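Local coordinates for protein glutathione S-transferase (Natrialba magadii ATCC 43099, PDB 6GZF) that probably transfers or removes glutathione as a Xi class glutathione transferase, a class linked to the reduction of glutathionyl-hydroquinones, at residues M8-D13 with T129-V134; T35-W40 with V146-E151. All blocks are in the same frame, centred on the assembly; numbering follows the deposited sequence. Where two conformers were deposited one is given.

Contact 1: residues M8-D13 with T129-V134; sequences MNMLVD and TCRVTV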
# COMPACT_ATOMS: atom_id res chain seq x y z
N MET A 8 -12.40 -3.19 -16.20
CA MET A 8 -13.25 -2.14 -16.75
C MET A 8 -13.87 -2.58 -18.07
O MET A 8 -13.21 -3.21 -18.90
CB MET A 8 -12.47 -0.84 -16.94
CG MET A 8 -13.37 0.35 -17.22
SD MET A 8 -12.91 1.83 -16.30
CE MET A 8 -14.25 2.93 -16.76
N ASN A 9 -15.14 -2.25 -18.25
CA ASN A 9 -15.88 -2.69 -19.42
C ASN A 9 -16.03 -1.59 -20.47
O ASN A 9 -15.41 -0.53 -20.36
CB ASN A 9 -17.25 -3.20 -19.01
CG ASN A 9 -17.17 -4.28 -17.95
OD1 ASN A 9 -16.42 -5.25 -18.09
ND2 ASN A 9 -17.94 -4.13 -16.88
N MET A 10 -16.84 -1.86 -21.49
CA MET A 10 -16.85 -1.03 -22.68
C MET A 10 -18.19 -1.06 -23.41
O MET A 10 -18.99 -1.99 -23.26
CB MET A 10 -15.73 -1.48 -23.63
CG MET A 10 -15.50 -2.98 -23.59
SD MET A 10 -13.94 -3.48 -24.32
CE MET A 10 -12.78 -3.02 -23.03
N LEU A 11 -18.43 -0.01 -24.19
CA LEU A 11 -19.55 0.03 -25.11
C LEU A 11 -19.01 -0.07 -26.53
O LEU A 11 -18.18 0.75 -26.94
CB LEU A 11 -20.36 1.32 -24.92
CG LEU A 11 -21.88 1.27 -25.04
CD1 LEU A 11 -22.47 0.21 -24.13
CD2 LEU A 11 -22.48 2.63 -24.71
N VAL A 12 -19.45 -1.07 -27.29
CA VAL A 12 -18.94 -1.28 -28.64
C VAL A 12 -20.07 -1.26 -29.66
O VAL A 12 -20.91 -2.16 -29.68
CB VAL A 12 -18.17 -2.61 -28.76
CG1 VAL A 12 -17.69 -2.82 -30.18
CG2 VAL A 12 -17.00 -2.63 -27.79
N ASP A 13 -20.07 -0.24 -30.52
CA ASP A 13 -21.13 -0.03 -31.50
C ASP A 13 -22.50 -0.03 -30.83
O ASP A 13 -23.47 -0.57 -31.37
CB ASP A 13 -21.08 -1.09 -32.60
CG ASP A 13 -19.83 -0.97 -33.47
OD1 ASP A 13 -19.26 0.14 -33.53
OD2 ASP A 13 -19.44 -1.98 -34.08
N THR A 129 -18.81 3.85 -29.58
CA THR A 129 -17.80 2.93 -29.07
C THR A 129 -16.86 3.69 -28.14
O THR A 129 -15.99 4.43 -28.59
CB THR A 129 -17.00 2.27 -30.21
OG1 THR A 129 -17.87 1.46 -31.00
CG2 THR A 129 -15.89 1.39 -29.64
N CYS A 130 -17.05 3.51 -26.83
CA CYS A 130 -16.31 4.29 -25.85
C CYS A 130 -16.29 3.64 -24.47
O CYS A 130 -16.78 2.53 -24.29
CB CYS A 130 -16.92 5.69 -25.73
SG CYS A 130 -18.60 5.69 -25.05
N ARG A 131 -15.71 4.36 -23.52
CA ARG A 131 -15.76 3.97 -22.11
C ARG A 131 -16.85 4.78 -21.42
O ARG A 131 -16.99 5.98 -21.65
CB ARG A 131 -14.41 4.20 -21.42
CG ARG A 131 -13.24 3.45 -22.03
CD ARG A 131 -13.06 2.08 -21.40
NE ARG A 131 -11.77 1.48 -21.74
CZ ARG A 131 -11.43 0.23 -21.47
NH1 ARG A 131 -12.27 -0.57 -20.83
NH2 ARG A 131 -10.23 -0.22 -21.82
N VAL A 132 -17.64 4.11 -20.58
CA VAL A 132 -18.67 4.80 -19.80
C VAL A 132 -18.05 5.35 -18.53
O VAL A 132 -17.86 4.63 -17.55
CB VAL A 132 -19.85 3.87 -19.46
CG1 VAL A 132 -20.92 4.63 -18.69
CG2 VAL A 132 -20.43 3.27 -20.73
N THR A 133 -17.73 6.64 -18.54
CA THR A 133 -17.01 7.28 -17.44
C THR A 133 -17.67 8.57 -16.96
O THR A 133 -18.62 9.06 -17.58
CB THR A 133 -15.56 7.62 -17.84
OG1 THR A 133 -15.57 8.53 -18.94
CG2 THR A 133 -14.79 6.37 -18.22
N VAL A 134 -17.14 9.12 -15.88
CA VAL A 134 -17.56 10.41 -15.35
C VAL A 134 -16.37 11.36 -15.42
O VAL A 134 -15.23 10.92 -15.38
CB VAL A 134 -18.07 10.29 -13.89
CG1 VAL A 134 -19.42 9.58 -13.85
CG2 VAL A 134 -17.05 9.56 -13.03
O HOH W 1 -16.76 1.36 -18.83

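Contact 2: residues T35-W40 with V146-E151; sequences TTFRNW and VNNESE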
# COMPACT_ATOMS: atom_id res chain seq x y z
N THR A 35 -14.60 6.76 -29.17
CA THR A 35 -15.18 8.07 -29.46
C THR A 35 -15.41 8.82 -28.16
O THR A 35 -15.86 8.24 -27.17
CB THR A 35 -16.52 7.94 -30.22
OG1 THR A 35 -16.32 7.22 -31.44
CG2 THR A 35 -17.11 9.31 -30.52
N THR A 36 -15.09 10.11 -28.14
CA THR A 36 -15.37 10.94 -26.98
C THR A 36 -16.32 12.08 -27.36
O THR A 36 -16.65 12.26 -28.53
CB THR A 36 -14.09 11.52 -26.36
OG1 THR A 36 -13.39 12.31 -27.33
CG2 THR A 36 -13.18 10.40 -25.88
N PHE A 37 -16.75 12.84 -26.36
CA PHE A 37 -17.69 13.93 -26.57
C PHE A 37 -17.05 15.26 -26.20
O PHE A 37 -16.75 15.51 -25.03
CB PHE A 37 -18.97 13.70 -25.75
CG PHE A 37 -19.70 12.44 -26.11
CD1 PHE A 37 -19.25 11.20 -25.66
CD2 PHE A 37 -20.84 12.48 -26.90
CE1 PHE A 37 -19.92 10.04 -25.99
CE2 PHE A 37 -21.52 11.32 -27.23
CZ PHE A 37 -21.06 10.10 -26.78
N ARG A 38 -16.83 16.12 -27.20
CA ARG A 38 -16.02 17.31 -27.01
C ARG A 38 -16.69 18.62 -27.44
O ARG A 38 -16.00 19.56 -27.85
CB ARG A 38 -14.70 17.17 -27.76
CG ARG A 38 -13.91 15.92 -27.39
CD ARG A 38 -12.82 16.24 -26.40
NE ARG A 38 -11.96 15.09 -26.14
CZ ARG A 38 -10.81 14.87 -26.76
NH1 ARG A 38 -10.09 13.79 -26.46
NH2 ARG A 38 -10.37 15.72 -27.68
N ASN A 39 -18.01 18.69 -27.35
CA ASN A 39 -18.70 19.95 -27.61
C ASN A 39 -18.49 20.91 -26.45
O ASN A 39 -18.26 20.50 -25.32
CB ASN A 39 -20.19 19.72 -27.85
CG ASN A 39 -20.48 19.21 -29.25
OD1 ASN A 39 -20.37 19.94 -30.23
ND2 ASN A 39 -20.86 17.94 -29.35
N TRP A 40 -18.56 22.21 -26.74
CA TRP A 40 -18.36 23.23 -25.73
C TRP A 40 -19.61 24.07 -25.51
O TRP A 40 -20.36 24.35 -26.45
CB TRP A 40 -17.20 24.15 -26.11
CG TRP A 40 -15.84 23.56 -25.92
CD1 TRP A 40 -15.29 22.53 -26.64
CD2 TRP A 40 -14.85 23.97 -24.98
NE1 TRP A 40 -14.02 22.27 -26.18
CE2 TRP A 40 -13.73 23.14 -25.16
CE3 TRP A 40 -14.81 24.96 -23.99
CZ2 TRP A 40 -12.57 23.27 -24.40
CZ3 TRP A 40 -13.66 25.08 -23.22
CH2 TRP A 40 -12.56 24.24 -23.43
N VAL A 146 -23.07 16.86 -23.96
CA VAL A 146 -22.31 18.00 -24.46
C VAL A 146 -20.82 17.69 -24.41
O VAL A 146 -20.16 17.59 -25.44
CB VAL A 146 -22.59 19.28 -23.65
CG1 VAL A 146 -21.59 20.37 -24.01
CG2 VAL A 146 -24.01 19.76 -23.90
N ASN A 147 -20.29 17.53 -23.20
CA ASN A 147 -18.86 17.29 -23.03
C ASN A 147 -18.60 16.13 -22.07
O ASN A 147 -19.42 15.81 -21.21
CB ASN A 147 -18.16 18.55 -22.53
CG ASN A 147 -16.66 18.51 -22.76
OD1 ASN A 147 -15.92 17.91 -21.98
ND2 ASN A 147 -16.21 19.14 -23.84
N ASN A 148 -17.44 15.50 -22.24
CA ASN A 148 -17.10 14.28 -21.52
C ASN A 148 -15.70 14.36 -20.92
O ASN A 148 -15.15 13.37 -20.44
CB ASN A 148 -17.21 13.08 -22.46
CG ASN A 148 -17.24 11.76 -21.73
OD1 ASN A 148 -17.55 11.69 -20.54
ND2 ASN A 148 -16.91 10.68 -22.44
N GLU A 149 -15.13 15.57 -20.94
CA GLU A 149 -13.75 15.78 -20.52
C GLU A 149 -13.67 16.71 -19.31
O GLU A 149 -14.14 17.84 -19.36
CB GLU A 149 -12.93 16.35 -21.67
CG GLU A 149 -13.01 15.52 -22.94
CD GLU A 149 -12.04 14.36 -22.93
OE1 GLU A 149 -11.07 14.42 -22.16
OE2 GLU A 149 -12.26 13.39 -23.69
N SER A 150 -13.06 16.22 -18.23
CA SER A 150 -12.94 16.97 -16.99
C SER A 150 -12.27 18.32 -17.19
O SER A 150 -12.73 19.34 -16.68
CB SER A 150 -12.16 16.16 -15.96
OG SER A 150 -10.85 15.87 -16.42
N GLU A 151 -11.17 18.31 -17.95
CA GLU A 151 -10.38 19.51 -18.19
C GLU A 151 -11.18 20.62 -18.87
O GLU A 151 -11.04 21.79 -18.53
CB GLU A 151 -9.16 19.15 -19.04
CG GLU A 151 -8.41 20.34 -19.63
CD GLU A 151 -7.16 19.92 -20.37
OE1 GLU A 151 -6.47 18.99 -19.89
OE2 GLU A 151 -6.86 20.52 -21.42

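Contact 1: residues M8-D13 with T129-V134
Leu11 and Cys130 form a single antiparallel bridge, an isolated hydrogen-bonded pair in which each backbone serves the other. Leu11 N reaches Cys130 O at 3.0 Å in a nearly straight bond of 170°, while Cys130 N returns to Leu11 O at 3.0 Å but is more bent. The same Leu11 O also receives a CA-H...O contact from Thr129 CA. Beyond the bridge the pairing passes to a side chain: the hydroxyl Thr129 OG1 accepts from Asp13 N at 2.8 Å, tying down the turn that follows strand 10-12. Chi1 of Thr129, -64°, puts OG1 beside its own backbone N and CG2 anti to it, near Leu11 O.

Arg131 carries the other end. Its CA-CB bond leads away, yet a bend at chi2 (-90°) turns the guanidinium back toward residues 8-10, where NH1 donates to Asn9 O at 3.2 Å. That oxygen lies near the guanidinium plane, but NH1 stands above the carbonyl plane. A second, weak bond runs from NH1 to Met8 O, at the guanidinium edge. Met10 lies alongside, pointing the same way, and its CE packs obliquely against the guanidinium. Glu31 takes NH2 in a salt bridge. Asn9 O gains a water, 2.8 Å away, that weakly bridges to Val132 N. An alanine in place of Arg131 would be likely to leave the carbonyls of Met8 and Asn9 without this donor and Glu31 without this charged partner.

Residues 131-134 are predicted to bind glutathione, and the contact thus ties the N-terminal strand to a loop of that predicted site; the Arg131 guanidinium is engaged here by Glu31 and two backbone carbonyls.

Contact 2: residues T35-W40 with V146-E151
Asn39 and Asn147 meet through an amide: Asn147 ND2 donates to Asn39 O at 2.9 Å and 169°, with the oxygen in the amide plane while ND2 stands above the carbonyl plane of Asn39. ND2 also serves Glu152 OE1 on the following helix. The other branch, OD1, accepts from Glu149 N at 2.7 Å, closing an Asx turn, so both ends of this buried amide are satisfied. Chi1 (-161°) sets CG anti to the backbone N, and chi2 turns ND2, rather than OD1, to Asn39 O.

The backbone adds two weak bonds, Asn39 N to Val146 O at 3.1 Å and Asn148 N to Phe37 O at 2.9 Å. Arg38 NE forms a salt bridge with Glu149 OE2 at 3.0 Å. The carboxylate oxygen lies near the guanidinium plane, but NE approaches from above the carboxylate, the two planes standing 89° apart. Glu149 and Ser150 are predicted to bind glutathione, and these bonds are consistent with positioning Glu149.

Val146 and Asn147 both face Leu137 in a classic beta bulge in strand 144-147, an outermost strand within this chain. Glu149 is the N-cap of helix 150-159, and loop 35-40 lies across this strand-to-helix junction, with Trp40 against Glu152 and Arg155.

How the contacts relate
The centres of contacts 1 and 2 lie about 14 Å apart, and their segments alternate along the chain: 8-13, 35-40, 129-134, 146-151. Thus the N-terminal region, before strand 56-60, is laid twice onto the thioredoxin-like domain, first on the loop entering strand 136-139, then where strand 144-147 passes into helix 150-159. These two strands are antiparallel neighbours in the mixed sheet, joining the second halves of both contacts. A direct link is the probable hydrogen bond from Thr35 N to Thr129 O, 2.8 Å. Since residues predicted to bind glutathione occur in both 129-134 and 146-151, the N-terminal region contacts both segments that contribute to that predicted site.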